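Local coordinates for uncharacterized protein (Vibrio parahaemolyticus M0605, PDB 3X0T), which is PirA, probably one component of a plasmid-encoded pore-forming toxin linked to virulence in this opportunistic marine pathogen, at residues I94-N99 with G104-Y109. Residues are numbered along the deposited sequence; the frame is centred on the assembly and turned at random.
Sequences IVVINN and GFCTIY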
# COMPACT_ATOMS: atom_id res chain seq x y z
N ILE A 94 -1.37 2.63 2.96
CA ILE A 94 -1.05 1.29 2.51
C ILE A 94 0.14 0.84 3.32
O ILE A 94 1.16 1.56 3.39
CB ILE A 94 -0.76 1.23 0.98
CG1 ILE A 94 -1.98 1.69 0.19
CG2 ILE A 94 -0.35 -0.16 0.60
CD1 ILE A 94 -1.76 1.84 -1.28
N VAL A 95 0.04 -0.34 3.91
CA VAL A 95 1.15 -0.91 4.66
C VAL A 95 1.52 -2.27 4.05
O VAL A 95 0.68 -2.96 3.49
CB VAL A 95 0.84 -1.07 6.17
CG1 VAL A 95 0.69 0.27 6.84
CG2 VAL A 95 -0.34 -1.96 6.43
N VAL A 96 2.77 -2.63 4.24
CA VAL A 96 3.26 -3.96 3.94
C VAL A 96 3.71 -4.57 5.26
O VAL A 96 4.42 -3.91 6.04
CB VAL A 96 4.42 -3.94 2.88
CG1 VAL A 96 4.83 -5.36 2.55
CG2 VAL A 96 3.97 -3.21 1.62
N ILE A 97 3.23 -5.79 5.53
CA ILE A 97 3.43 -6.46 6.81
C ILE A 97 4.18 -7.78 6.51
O ILE A 97 3.85 -8.53 5.61
CB ILE A 97 2.06 -6.78 7.46
CG1 ILE A 97 1.25 -5.49 7.61
CG2 ILE A 97 2.29 -7.44 8.82
CD1 ILE A 97 -0.19 -5.73 8.05
N ASN A 98 5.22 -7.98 7.33
CA ASN A 98 6.06 -9.17 7.18
C ASN A 98 5.92 -10.00 8.43
O ASN A 98 6.50 -9.66 9.46
CB ASN A 98 7.52 -8.77 6.95
CG ASN A 98 8.42 -9.96 6.74
OD1 ASN A 98 7.95 -11.08 6.67
ND2 ASN A 98 9.71 -9.69 6.57
N ASN A 99 5.14 -11.05 8.35
CA ASN A 99 4.91 -11.95 9.50
C ASN A 99 5.87 -13.12 9.48
O ASN A 99 5.78 -13.99 10.37
CB ASN A 99 3.50 -12.51 9.45
CG ASN A 99 2.49 -11.38 9.58
OD1 ASN A 99 1.62 -11.15 8.69
ND2 ASN A 99 2.60 -10.66 10.65
N GLY A 104 12.06 -8.71 4.72
CA GLY A 104 11.12 -8.45 3.61
C GLY A 104 11.67 -7.32 2.75
O GLY A 104 12.24 -6.34 3.20
N PHE A 105 11.41 -7.50 1.45
CA PHE A 105 11.85 -6.46 0.47
C PHE A 105 10.76 -6.38 -0.56
O PHE A 105 10.24 -7.39 -1.06
CB PHE A 105 13.18 -6.85 -0.23
CG PHE A 105 14.33 -6.95 0.73
CD1 PHE A 105 14.59 -8.19 1.38
CD2 PHE A 105 15.10 -5.82 1.02
CE1 PHE A 105 15.69 -8.27 2.28
CE2 PHE A 105 16.15 -5.97 1.97
CZ PHE A 105 16.41 -7.17 2.58
N CYS A 106 10.42 -5.17 -1.01
CA CYS A 106 9.48 -5.02 -2.10
C CYS A 106 9.75 -3.69 -2.80
O CYS A 106 10.41 -2.79 -2.31
CB CYS A 106 8.04 -5.08 -1.61
SG CYS A 106 7.50 -3.80 -0.51
N THR A 107 9.18 -3.63 -4.03
CA THR A 107 9.08 -2.35 -4.77
C THR A 107 7.55 -2.09 -4.94
O THR A 107 6.78 -2.98 -5.30
CB THR A 107 9.78 -2.46 -6.12
OG1 THR A 107 11.18 -2.74 -5.89
CG2 THR A 107 9.62 -1.14 -6.89
N ILE A 108 7.19 -0.82 -4.69
CA ILE A 108 5.81 -0.38 -4.88
C ILE A 108 5.82 0.55 -6.14
O ILE A 108 6.66 1.43 -6.22
CB ILE A 108 5.33 0.35 -3.61
CG1 ILE A 108 5.36 -0.58 -2.40
CG2 ILE A 108 3.88 0.87 -3.86
CD1 ILE A 108 4.37 -1.68 -2.40
N TYR A 109 4.81 0.32 -6.99
CA TYR A 109 4.61 1.12 -8.21
C TYR A 109 3.28 1.87 -7.95
O TYR A 109 2.24 1.25 -7.74
CB TYR A 109 4.53 0.20 -9.41
CG TYR A 109 5.81 -0.58 -9.54
CD1 TYR A 109 6.87 -0.06 -10.23
CD2 TYR A 109 5.90 -1.84 -8.99
CE1 TYR A 109 8.06 -0.76 -10.35
CE2 TYR A 109 7.11 -2.61 -9.11
CZ TYR A 109 8.17 -2.03 -9.80
OH TYR A 109 9.38 -2.75 -9.96
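Val96 meets Cys106 and Ile108 through a single methyl group, in an example of how one residue can bridge two neighbours on a facing strand. Its CG2 lies 4.2 Å from Cys106 SG and 4.3 Å from Ile108 CD1, so one branch of the valine serves two residues that are next-but-one on the other strand. With CG1 anti to the backbone N (chi1 -177°), CG2 is left anti to the carbonyl carbon, and it is this branch that meets the other strand. Val26, Ile43 and Val17 from both sheets also touch Val96, while Ile108 packs on Val26, Val41 and Ile43.

The strands belong to opposite sheets of a jelly-roll sandwich: 91-98 pairs with 22-30 and 51-58, and 104-110 with 11-17 and 41-45. Consecutive in the chain, they run roughly antiparallel (153°) with their axes 8.4 Å apart, a face-to-face separation instead of a strand pairing.

The polar groups come together at the end where the chain passes from one sheet to the other. Asn98 ND2 comes within 3.1 Å of Gly104 N, but both are donors and the approach is not a bond. Instead ND2 gives its hydrogens to the carbonyl oxygens of Ser102 and Val17, and OD1 accepts from Gly100 N; three bonds thus fix the buried amide and tie it to the connecting turn and to strand 11-17. With no side chain on Gly104, Asn98 ND2 can approach to 3.5 Å of Gly104 CA.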